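Local coordinates for putative peptide ABC-transport system periplasmic peptide-binding protein (Campylobacter jejuni, PDB 4OEV), which binds nickel(II) outside the cytoplasm as part of an ABC-type importer, and belongs to a family generally assigned to peptide transport, at residues A[265-270]-A[300-305]; A[289-294]-A[439-444]; A[397-402]-A[424-429]; A[101-106]-A[390-395]. All blocks are in the same frame, centred on the assembly; numbering follows the deposited sequence.

In the fold
Contacts 2, 3 and 4 form one packed cluster, while contact 1 stands apart, its centre about 24 to 33 Å from theirs. The centres of contacts 3 and 4 are about 9 Å apart, and R429 of contact 3 reaches D391 of contact 4 in a salt bridge, NE to OD1 at 2.8 Å. Contact 2 joins both neighbours through Y441, which lies on A428 of contact 3 and on P390 of contact 4. The nickel, bound by H26, H480 and H481, and the oxalate beside it are touched by none of the four, although the side chain of F398 in contact 3 comes within about 11 Å of the oxalate and that of F392 in contact 4 within about 13 Å.

Contact 1 (A[265-270]-A[300-305]); sequences AVDKES and YKYDPK
Y302 lays its ring against D267 where two loops meet, each just ahead of a helix, with an N-cap aspartate at both starts: D267 before helix 268-274 and D303 before helix 304-313. D267 is also the centre of an inverse gamma turn, closed by a weak bond from K268 N to V266 O. The tight part is a sandwich around the tyrosine. D267 CB sits over the centre of one ring face, 3.5 Å from the centroid and only 5° off the normal, a CH-pi contact. Its carboxylate continues across the same face, stacked with its plane 9° from that of the ring and with OD2 3.9 Å from Y302 CE2. The other face is covered by P304 from the tyrosine's own segment, CD lying toward the rim. Y302 gets there by turning CG away from its backbone N (chi1 169°). D267 itself is positioned by its backbone N, which donates to E354, and by a weak cap, S270 N reaching its OD1 at 3.5 Å.

On the looser side the two backbones diverge, and a water takes over. Water 1 lies 2.8 Å from V266 O and 2.9 Å from Y300 O and can donate to either, bridging these carbonyls across the widening gap between the loops. V266 turns inward onto L351 and F355 of helix 342-357, whereas Y302, for all its packing, stays exposed to solvent. Close to the ring plane, at its edge, A265 O approaches Y302 CE1 to 3.4 Å.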
# COMPACT_ATOMS: atom_id res chain seq x y z
N ALA A 265 -14.90 -20.03 -10.19
CA ALA A 265 -15.56 -20.73 -9.11
C ALA A 265 -16.13 -19.80 -8.04
O ALA A 265 -16.99 -20.21 -7.26
CB ALA A 265 -14.58 -21.69 -8.46
N VAL A 266 -15.63 -18.58 -7.96
CA VAL A 266 -16.00 -17.70 -6.85
C VAL A 266 -17.13 -16.72 -7.21
O VAL A 266 -17.02 -15.97 -8.17
CB VAL A 266 -14.75 -16.88 -6.36
CG1 VAL A 266 -15.16 -15.95 -5.18
CG2 VAL A 266 -13.62 -17.81 -5.92
N ASP A 267 -18.20 -16.73 -6.43
CA ASP A 267 -19.30 -15.79 -6.63
C ASP A 267 -19.00 -14.50 -5.88
O ASP A 267 -19.39 -14.33 -4.72
CB ASP A 267 -20.65 -16.40 -6.18
CG ASP A 267 -21.86 -15.50 -6.48
OD1 ASP A 267 -21.67 -14.43 -7.09
OD2 ASP A 267 -23.00 -15.90 -6.16
N LYS A 268 -18.27 -13.61 -6.56
CA LYS A 268 -17.81 -12.36 -5.97
C LYS A 268 -18.97 -11.45 -5.60
O LYS A 268 -18.89 -10.72 -4.61
CB LYS A 268 -16.87 -11.62 -6.94
CG LYS A 268 -15.70 -12.43 -7.41
CD LYS A 268 -14.67 -11.51 -8.03
CE LYS A 268 -13.92 -12.16 -9.15
NZ LYS A 268 -12.89 -11.20 -9.77
N GLU A 269 -20.03 -11.45 -6.39
CA GLU A 269 -21.17 -10.59 -6.07
C GLU A 269 -21.73 -10.93 -4.69
O GLU A 269 -22.03 -10.05 -3.90
CB GLU A 269 -22.29 -10.70 -7.11
CG GLU A 269 -22.01 -10.01 -8.42
CD GLU A 269 -21.97 -8.49 -8.28
OE1 GLU A 269 -22.64 -7.95 -7.36
OE2 GLU A 269 -21.27 -7.83 -9.10
N SER A 270 -21.82 -12.23 -4.40
CA SER A 270 -22.35 -12.66 -3.12
C SER A 270 -21.47 -12.25 -1.93
O SER A 270 -21.98 -11.93 -0.85
CB SER A 270 -22.54 -14.18 -3.12
OG SER A 270 -22.74 -14.66 -1.81
N TYR A 300 -13.72 -12.74 -15.34
CA TYR A 300 -14.14 -14.09 -15.02
C TYR A 300 -15.49 -13.99 -14.31
O TYR A 300 -15.53 -13.78 -13.09
CB TYR A 300 -13.10 -14.80 -14.13
CG TYR A 300 -11.80 -15.03 -14.88
CD1 TYR A 300 -11.68 -16.11 -15.76
CD2 TYR A 300 -10.71 -14.16 -14.74
CE1 TYR A 300 -10.51 -16.34 -16.48
CE2 TYR A 300 -9.51 -14.39 -15.46
CZ TYR A 300 -9.43 -15.48 -16.33
OH TYR A 300 -8.27 -15.75 -17.07
N LYS A 301 -16.60 -14.12 -15.05
CA LYS A 301 -17.92 -14.20 -14.41
C LYS A 301 -18.01 -15.43 -13.52
O LYS A 301 -17.36 -16.43 -13.78
CB LYS A 301 -19.05 -14.27 -15.42
CG LYS A 301 -19.34 -13.00 -16.15
CD LYS A 301 -20.73 -13.08 -16.82
CE LYS A 301 -20.95 -14.41 -17.57
NZ LYS A 301 -22.27 -14.45 -18.29
N TYR A 302 -18.86 -15.39 -12.51
CA TYR A 302 -19.09 -16.56 -11.68
C TYR A 302 -19.73 -17.66 -12.54
O TYR A 302 -20.85 -17.50 -12.99
CB TYR A 302 -19.99 -16.20 -10.49
CG TYR A 302 -20.50 -17.39 -9.71
CD1 TYR A 302 -19.62 -18.28 -9.12
CD2 TYR A 302 -21.85 -17.61 -9.56
CE1 TYR A 302 -20.08 -19.36 -8.39
CE2 TYR A 302 -22.32 -18.69 -8.82
CZ TYR A 302 -21.43 -19.56 -8.24
OH TYR A 302 -21.89 -20.64 -7.52
N ASP A 303 -19.02 -18.77 -12.76
CA ASP A 303 -19.51 -19.85 -13.64
C ASP A 303 -18.86 -21.19 -13.22
O ASP A 303 -17.80 -21.59 -13.74
CB ASP A 303 -19.17 -19.53 -15.10
CG ASP A 303 -19.89 -20.39 -16.10
OD1 ASP A 303 -20.42 -21.49 -15.77
OD2 ASP A 303 -19.90 -19.96 -17.27
N PRO A 304 -19.48 -21.85 -12.24
CA PRO A 304 -19.03 -23.12 -11.67
C PRO A 304 -18.89 -24.21 -12.73
O PRO A 304 -17.98 -25.06 -12.63
CB PRO A 304 -20.16 -23.47 -10.68
CG PRO A 304 -20.78 -22.17 -10.34
CD PRO A 304 -20.70 -21.35 -11.58
N LYS A 305 -19.77 -24.18 -13.72
CA LYS A 305 -19.74 -25.21 -14.77
C LYS A 305 -18.50 -25.06 -15.60
O LYS A 305 -17.86 -26.05 -15.95
CB LYS A 305 -20.96 -25.18 -15.67
CG LYS A 305 -21.01 -26.42 -16.57
CD LYS A 305 -22.21 -26.44 -17.51
CE LYS A 305 -22.25 -27.74 -18.32
NZ LYS A 305 -20.92 -28.04 -18.96
O HOH W 1 -15.87 -14.70 -10.35

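Contact 2 (A[289-294]-A[439-444]); sequences RSWANS and KYYKDF
A292 CB presses on the ring of Y441, 3.6 Å from CD2, and joins the loop between strand 280-282 and helix 304-313 to helix 434-450. Beside it W291 CH2 meets Y441 CE2 at 4.0 Å, the ring planes steeply inclined at 78°. At the far end of the segment S294 CB rests on the aliphatic stem of K442, 3.8 Å from CG.

The next shell sets these groups in place. A type I turn from S290 to N293 presents A292 to the helix, and an ST turn reinforces it, S290 OG accepting from A292 N at 2.8 Å. With chi1 at 51°, W291 folds its indole back against the turn, so that S290 OG and A292 CB both lie over one of its faces. L434, R437 and K438 of helix 434-450 also touch the indole, and P390 packs on both rings. K442 carries its amine away from the loop to D446, and K439 pairs with D443 along the helix.

No hydrogen bond crosses between the segments. The loop is held to the helix by apolar contact, while the polar groups of S290, K439 and K442 find their partners on their own side.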
# COMPACT_ATOMS: atom_id res chain seq x y z
N ARG A 289 -9.58 2.21 -9.49
CA ARG A 289 -9.80 3.56 -8.98
C ARG A 289 -8.78 4.53 -9.57
O ARG A 289 -8.69 5.70 -9.14
CB ARG A 289 -9.72 3.60 -7.45
CG ARG A 289 -10.98 3.06 -6.77
CD ARG A 289 -11.32 3.92 -5.57
NE ARG A 289 -12.38 3.28 -4.78
CZ ARG A 289 -13.66 3.63 -4.84
NH1 ARG A 289 -14.04 4.64 -5.61
NH2 ARG A 289 -14.56 2.98 -4.09
N SER A 290 -8.12 4.09 -10.63
CA SER A 290 -7.12 4.90 -11.36
C SER A 290 -7.61 5.52 -12.66
O SER A 290 -8.52 4.99 -13.30
CB SER A 290 -5.93 4.03 -11.68
OG SER A 290 -4.99 4.79 -12.43
N TRP A 291 -6.97 6.63 -13.09
CA TRP A 291 -7.22 7.16 -14.42
C TRP A 291 -6.79 6.13 -15.47
O TRP A 291 -7.29 6.11 -16.61
CB TRP A 291 -6.49 8.50 -14.63
CG TRP A 291 -5.02 8.48 -14.29
CD1 TRP A 291 -4.45 8.91 -13.13
CD2 TRP A 291 -3.94 8.01 -15.12
NE1 TRP A 291 -3.10 8.74 -13.18
CE2 TRP A 291 -2.75 8.20 -14.39
CE3 TRP A 291 -3.86 7.46 -16.41
CZ2 TRP A 291 -1.50 7.86 -14.91
CZ3 TRP A 291 -2.61 7.10 -16.90
CH2 TRP A 291 -1.46 7.30 -16.16
N ALA A 292 -5.86 5.27 -15.06
CA ALA A 292 -5.31 4.21 -15.91
C ALA A 292 -6.30 3.07 -16.20
O ALA A 292 -6.01 2.20 -17.01
CB ALA A 292 -4.07 3.64 -15.25
N ASN A 293 -7.45 3.06 -15.53
CA ASN A 293 -8.42 1.98 -15.72
C ASN A 293 -8.93 1.98 -17.16
O ASN A 293 -9.40 2.99 -17.69
CB ASN A 293 -9.58 2.13 -14.69
CG ASN A 293 -10.61 0.99 -14.75
OD1 ASN A 293 -10.49 0.08 -15.56
ND2 ASN A 293 -11.60 1.03 -13.85
N SER A 294 -8.84 0.81 -17.81
CA SER A 294 -9.29 0.71 -19.20
C SER A 294 -10.82 0.69 -19.32
O SER A 294 -11.40 0.97 -20.39
CB SER A 294 -8.69 -0.55 -19.81
OG SER A 294 -9.04 -1.68 -19.03
N LYS A 439 -2.96 3.44 -22.83
CA LYS A 439 -2.90 2.32 -23.76
C LYS A 439 -2.11 1.16 -23.18
O LYS A 439 -2.54 0.01 -23.24
CB LYS A 439 -2.28 2.75 -25.09
CG LYS A 439 -2.22 1.65 -26.13
CD LYS A 439 -1.10 1.96 -27.16
CE LYS A 439 -0.76 0.73 -28.04
NZ LYS A 439 -0.49 -0.58 -27.31
N TYR A 440 -0.95 1.46 -22.63
CA TYR A 440 -0.08 0.44 -22.05
C TYR A 440 -0.69 -0.18 -20.78
O TYR A 440 -0.58 -1.40 -20.54
CB TYR A 440 1.27 1.07 -21.77
CG TYR A 440 1.99 1.50 -23.05
CD1 TYR A 440 1.93 0.72 -24.21
CD2 TYR A 440 2.72 2.67 -23.09
CE1 TYR A 440 2.61 1.10 -25.38
CE2 TYR A 440 3.39 3.07 -24.25
CZ TYR A 440 3.33 2.28 -25.38
OH TYR A 440 4.00 2.69 -26.50
N TYR A 441 -1.34 0.65 -19.97
CA TYR A 441 -2.05 0.12 -18.80
C TYR A 441 -3.19 -0.76 -19.28
O TYR A 441 -3.45 -1.77 -18.68
CB TYR A 441 -2.55 1.27 -17.89
CG TYR A 441 -1.40 1.82 -17.11
CD1 TYR A 441 -0.59 0.95 -16.39
CD2 TYR A 441 -1.03 3.16 -17.19
CE1 TYR A 441 0.50 1.39 -15.71
CE2 TYR A 441 0.07 3.62 -16.52
CZ TYR A 441 0.82 2.73 -15.77
OH TYR A 441 1.93 3.12 -15.08
N LYS A 442 -3.83 -0.42 -20.42
CA LYS A 442 -4.82 -1.36 -20.94
C LYS A 442 -4.18 -2.70 -21.33
O LYS A 442 -4.70 -3.77 -20.98
CB LYS A 442 -5.56 -0.76 -22.14
CG LYS A 442 -6.60 -1.70 -22.75
CD LYS A 442 -7.03 -1.21 -24.12
CE LYS A 442 -8.33 -1.85 -24.59
NZ LYS A 442 -8.16 -3.28 -25.05
N ASP A 443 -3.01 -2.68 -21.98
CA ASP A 443 -2.27 -3.91 -22.29
C ASP A 443 -1.98 -4.71 -21.00
O ASP A 443 -2.16 -5.92 -20.93
CB ASP A 443 -0.94 -3.58 -23.00
CG ASP A 443 -1.15 -3.08 -24.42
OD1 ASP A 443 -2.21 -3.36 -25.00
OD2 ASP A 443 -0.24 -2.40 -24.96
N PHE A 444 -1.54 -3.99 -19.98
CA PHE A 444 -1.27 -4.59 -18.71
C PHE A 444 -2.51 -5.31 -18.11
O PHE A 444 -2.44 -6.50 -17.71
CB PHE A 444 -0.75 -3.49 -17.77
CG PHE A 444 -0.77 -3.87 -16.31
CD1 PHE A 444 -0.00 -4.91 -15.85
CD2 PHE A 444 -1.55 -3.17 -15.40
CE1 PHE A 444 0.01 -5.27 -14.52
CE2 PHE A 444 -1.56 -3.52 -14.07
CZ PHE A 444 -0.78 -4.57 -13.62

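Contact 3 (A[397-402]-A[424-429]); sequences VFESSQ and ALQKAR
F398 CB and L425 CD1 make the apolar part of the contact, a light touch at 4.3 Å between the end of helix 395-398 and helix 419-429. The phenyl ring of F398 leads away from it, with V397 CG1 over the centre of one face.

Hydrogen bonding falls to E399, the first residue past its helix. Q426 stretches its side chain across at roughly a right angle and donates NE2 to E399 OE1. The modelled 2.5 Å is doubtfully short, and the amide and carboxylate planes are 46° apart. The chain of E399 bends at chi2 (-97°), which puts OE2 over the following turn. There S401 OG donates to its syn lone pair at 2.8 Å, and S401 N approaches from above the carboxylate plane at 3.0 Å. S401 OG in turn accepts from Q402 NE2 at 3.2 Å, in the plane of that amide, and Q402 N closes the turn on E399 O. S400 N makes a firmer tie, to D422 of helix 419-429.

The two S401 donors to OE2 may favour the anion of E399, although D422 nearby could oppose it. OE2 braces the 3-10 turn, while OE1 probably links it to helix 419-429 through Q426.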
# COMPACT_ATOMS: atom_id res chain seq x y z
N VAL A 397 4.82 -5.14 -7.65
CA VAL A 397 3.89 -6.28 -7.31
C VAL A 397 3.84 -7.39 -8.38
O VAL A 397 3.78 -8.59 -8.03
CB VAL A 397 2.48 -5.74 -7.05
CG1 VAL A 397 1.38 -6.90 -6.88
CG2 VAL A 397 2.47 -4.89 -5.82
N PHE A 398 3.87 -7.00 -9.66
CA PHE A 398 3.62 -7.92 -10.80
C PHE A 398 4.84 -8.13 -11.68
O PHE A 398 4.91 -9.09 -12.43
CB PHE A 398 2.49 -7.38 -11.69
CG PHE A 398 1.16 -7.22 -10.92
CD1 PHE A 398 0.45 -8.35 -10.54
CD2 PHE A 398 0.67 -5.97 -10.59
CE1 PHE A 398 -0.75 -8.22 -9.81
CE2 PHE A 398 -0.51 -5.83 -9.87
CZ PHE A 398 -1.23 -6.96 -9.49
N GLU A 399 5.77 -7.18 -11.68
CA GLU A 399 6.85 -7.31 -12.63
C GLU A 399 7.85 -8.38 -12.24
O GLU A 399 8.18 -8.60 -11.03
CB GLU A 399 7.51 -5.91 -12.82
CG GLU A 399 7.95 -5.59 -14.25
CD GLU A 399 9.40 -5.90 -14.38
OE1 GLU A 399 9.93 -5.78 -15.51
OE2 GLU A 399 10.04 -6.19 -13.33
N SER A 400 8.39 -9.07 -13.27
CA SER A 400 9.25 -10.24 -13.01
C SER A 400 10.45 -9.98 -12.15
O SER A 400 10.80 -10.82 -11.33
CB SER A 400 9.82 -10.81 -14.34
OG SER A 400 8.85 -11.64 -14.94
N SER A 401 11.15 -8.84 -12.35
CA SER A 401 12.36 -8.59 -11.57
C SER A 401 12.07 -8.31 -10.09
O SER A 401 13.00 -8.17 -9.26
CB SER A 401 13.19 -7.42 -12.16
OG SER A 401 12.48 -6.18 -12.04
N GLN A 402 10.80 -8.21 -9.76
CA GLN A 402 10.37 -7.86 -8.41
C GLN A 402 9.85 -9.07 -7.66
O GLN A 402 9.30 -8.95 -6.56
CB GLN A 402 9.30 -6.77 -8.54
CG GLN A 402 9.81 -5.61 -9.35
CD GLN A 402 10.90 -4.87 -8.63
OE1 GLN A 402 10.68 -4.46 -7.50
NE2 GLN A 402 12.09 -4.67 -9.28
N ALA A 424 4.35 -4.18 -20.63
CA ALA A 424 3.31 -3.18 -20.52
C ALA A 424 3.65 -2.20 -19.43
O ALA A 424 3.55 -0.99 -19.64
CB ALA A 424 1.96 -3.85 -20.27
N LEU A 425 4.04 -2.69 -18.26
CA LEU A 425 4.35 -1.79 -17.15
C LEU A 425 5.60 -0.97 -17.39
O LEU A 425 5.74 0.17 -16.88
CB LEU A 425 4.54 -2.59 -15.89
CG LEU A 425 3.24 -3.25 -15.36
CD1 LEU A 425 3.58 -3.99 -14.12
CD2 LEU A 425 2.18 -2.18 -15.04
N GLN A 426 6.54 -1.54 -18.10
CA GLN A 426 7.79 -0.82 -18.39
C GLN A 426 7.51 0.29 -19.33
O GLN A 426 7.96 1.42 -19.10
CB GLN A 426 8.87 -1.78 -18.93
CG GLN A 426 9.47 -2.72 -17.83
CD GLN A 426 10.53 -3.71 -18.37
OE1 GLN A 426 11.13 -3.50 -19.42
NE2 GLN A 426 10.74 -4.80 -17.63
N LYS A 427 6.78 0.00 -20.42
CA LYS A 427 6.42 1.08 -21.34
C LYS A 427 5.56 2.12 -20.63
O LYS A 427 5.81 3.32 -20.71
CB LYS A 427 5.67 0.54 -22.57
CG LYS A 427 6.57 -0.19 -23.59
CD LYS A 427 5.73 -0.94 -24.60
CE LYS A 427 6.53 -1.31 -25.85
NZ LYS A 427 7.96 -1.64 -25.58
N ALA A 428 4.58 1.65 -19.89
CA ALA A 428 3.63 2.56 -19.25
C ALA A 428 4.30 3.60 -18.35
O ALA A 428 3.87 4.74 -18.31
CB ALA A 428 2.60 1.73 -18.42
N ARG A 429 5.29 3.17 -17.58
CA ARG A 429 5.93 4.03 -16.59
C ARG A 429 6.96 4.98 -17.21
O ARG A 429 7.29 6.04 -16.63
CB ARG A 429 6.60 3.16 -15.49
CG ARG A 429 7.90 2.50 -15.90
CD ARG A 429 8.23 1.37 -14.96
NE ARG A 429 8.23 1.72 -13.53
CZ ARG A 429 9.34 1.73 -12.77
NH1 ARG A 429 9.29 2.01 -11.47
NH2 ARG A 429 10.53 1.45 -13.31

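Contact 4 (A[101-106]-A[390-395]); sequences YVNFED and PDFHTF
V102 and F395 face each other with their CA atoms 8.3 Å apart, and N103 and F392 at 8.0 Å, so the backbones keep apart and side chains fill the gap. Segment 101-106 opens with a short, weakly bonded helix at 101-104. In 390-395, residues 390-392 have helical backbone angles without regular bonding, just before helix 395-398 of this family 5 solute-binding fold. D391 O accepts from both T394 N and F395 N there, and T394 OG1 returns to P390 O at 2.8 Å, which holds the turn compact.

Two side-chain pairs bridge the segments. V102 CG1 touches F395 CE2 at 4.0 Å, the phenyl brought across because its CG is anti to the backbone N (chi1 -165°). N103 comes at about a right angle to F392 and sets ND2 3.4 Å from CE1, its amide tilted 25° from the ring plane in an oblique approach. A132 of helix 129-132 touches both N103 and F392. R429 makes a cation-pi contact with the F395 ring while binding V102 O and E105 OE2, so this one arginine spans both segments.

D391 OD2 takes a hydrogen bond from Y126 and lies 2.7 Å from water 2. That water is also 2.9 Å from N103 OD1, placed to donate to either oxygen, and it sits at the edge of the F392 ring, in its plane.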
# COMPACT_ATOMS: atom_id res chain seq x y z
N TYR A 101 13.66 2.07 -4.32
CA TYR A 101 14.70 2.09 -5.35
C TYR A 101 14.13 2.29 -6.78
O TYR A 101 14.61 3.11 -7.56
CB TYR A 101 15.53 0.80 -5.26
CG TYR A 101 16.53 0.67 -6.41
CD1 TYR A 101 16.31 -0.22 -7.47
CD2 TYR A 101 17.67 1.46 -6.44
CE1 TYR A 101 17.25 -0.29 -8.53
CE2 TYR A 101 18.58 1.38 -7.48
CZ TYR A 101 18.37 0.50 -8.51
OH TYR A 101 19.28 0.46 -9.53
N VAL A 102 13.06 1.57 -7.10
CA VAL A 102 12.50 1.57 -8.46
C VAL A 102 11.83 2.91 -8.80
O VAL A 102 11.52 3.17 -9.97
CB VAL A 102 11.50 0.37 -8.66
CG1 VAL A 102 12.23 -0.95 -8.55
CG2 VAL A 102 10.35 0.48 -7.63
N ASN A 103 11.60 3.76 -7.79
CA ASN A 103 11.00 5.06 -8.02
C ASN A 103 12.10 6.08 -8.38
O ASN A 103 11.77 7.21 -8.82
CB ASN A 103 10.21 5.59 -6.82
CG ASN A 103 8.99 4.73 -6.50
OD1 ASN A 103 8.83 3.66 -7.06
ND2 ASN A 103 8.12 5.22 -5.63
N PHE A 104 13.35 5.72 -8.10
CA PHE A 104 14.48 6.65 -8.35
C PHE A 104 15.62 6.15 -9.21
O PHE A 104 16.57 6.91 -9.47
CB PHE A 104 15.04 7.11 -7.00
CG PHE A 104 14.05 7.87 -6.19
CD1 PHE A 104 13.10 7.18 -5.43
CD2 PHE A 104 13.99 9.25 -6.24
CE1 PHE A 104 12.13 7.87 -4.71
CE2 PHE A 104 13.03 9.95 -5.49
CZ PHE A 104 12.10 9.27 -4.73
N GLU A 105 15.55 4.89 -9.68
CA GLU A 105 16.62 4.29 -10.49
C GLU A 105 16.82 5.02 -11.80
O GLU A 105 17.88 4.94 -12.43
CB GLU A 105 16.34 2.81 -10.80
CG GLU A 105 15.02 2.61 -11.59
CD GLU A 105 14.72 1.15 -11.88
OE1 GLU A 105 15.69 0.36 -11.77
OE2 GLU A 105 13.52 0.77 -12.12
N ASP A 106 15.79 5.72 -12.22
CA ASP A 106 15.79 6.37 -13.51
C ASP A 106 16.42 7.78 -13.51
O ASP A 106 16.43 8.47 -14.53
CB ASP A 106 14.37 6.43 -14.00
CG ASP A 106 14.28 7.01 -15.38
OD1 ASP A 106 15.11 6.62 -16.24
OD2 ASP A 106 13.46 7.93 -15.56
N PRO A 390 -0.43 5.12 -11.01
CA PRO A 390 -0.67 3.67 -11.19
C PRO A 390 0.57 2.79 -11.16
O PRO A 390 0.43 1.57 -10.99
CB PRO A 390 -1.33 3.59 -12.56
CG PRO A 390 -1.00 4.91 -13.25
CD PRO A 390 -1.05 5.91 -12.10
N ASP A 391 1.76 3.36 -11.34
CA ASP A 391 3.00 2.61 -11.26
C ASP A 391 3.26 2.04 -9.88
O ASP A 391 3.83 0.96 -9.76
CB ASP A 391 4.20 3.52 -11.67
CG ASP A 391 5.56 2.76 -11.73
OD1 ASP A 391 5.67 1.74 -12.44
OD2 ASP A 391 6.53 3.18 -11.06
N PHE A 392 2.86 2.77 -8.82
CA PHE A 392 3.42 2.47 -7.47
C PHE A 392 3.04 1.12 -6.84
O PHE A 392 3.87 0.46 -6.16
CB PHE A 392 3.03 3.61 -6.51
CG PHE A 392 3.76 4.89 -6.79
CD1 PHE A 392 4.95 4.87 -7.46
CD2 PHE A 392 3.20 6.12 -6.44
CE1 PHE A 392 5.64 6.09 -7.75
CE2 PHE A 392 3.88 7.31 -6.73
CZ PHE A 392 5.09 7.29 -7.39
N HIS A 393 1.80 0.66 -7.03
CA HIS A 393 1.55 -0.70 -6.54
C HIS A 393 1.38 -1.68 -7.72
O HIS A 393 0.73 -2.70 -7.63
CB HIS A 393 0.33 -0.74 -5.60
CG HIS A 393 0.64 -0.16 -4.25
ND1 HIS A 393 0.00 -0.56 -3.09
CD2 HIS A 393 1.56 0.76 -3.87
CE1 HIS A 393 0.48 0.12 -2.07
NE2 HIS A 393 1.46 0.91 -2.50
N THR A 394 2.02 -1.39 -8.84
CA THR A 394 1.95 -2.41 -9.87
C THR A 394 3.32 -2.89 -10.22
O THR A 394 3.51 -4.11 -10.36
CB THR A 394 1.22 -1.93 -11.20
OG1 THR A 394 1.85 -0.75 -11.69
CG2 THR A 394 -0.27 -1.65 -10.98
N PHE A 395 4.29 -1.98 -10.35
CA PHE A 395 5.61 -2.44 -10.73
C PHE A 395 6.25 -3.41 -9.69
O PHE A 395 6.68 -4.54 -10.04
CB PHE A 395 6.55 -1.24 -10.99
CG PHE A 395 7.83 -1.62 -11.75
CD1 PHE A 395 7.82 -1.70 -13.13
CD2 PHE A 395 9.01 -1.93 -11.07
CE1 PHE A 395 9.01 -2.04 -13.85
CE2 PHE A 395 10.20 -2.31 -11.76
CZ PHE A 395 10.19 -2.36 -13.15
O HOH W 2 6.79 2.15 -8.54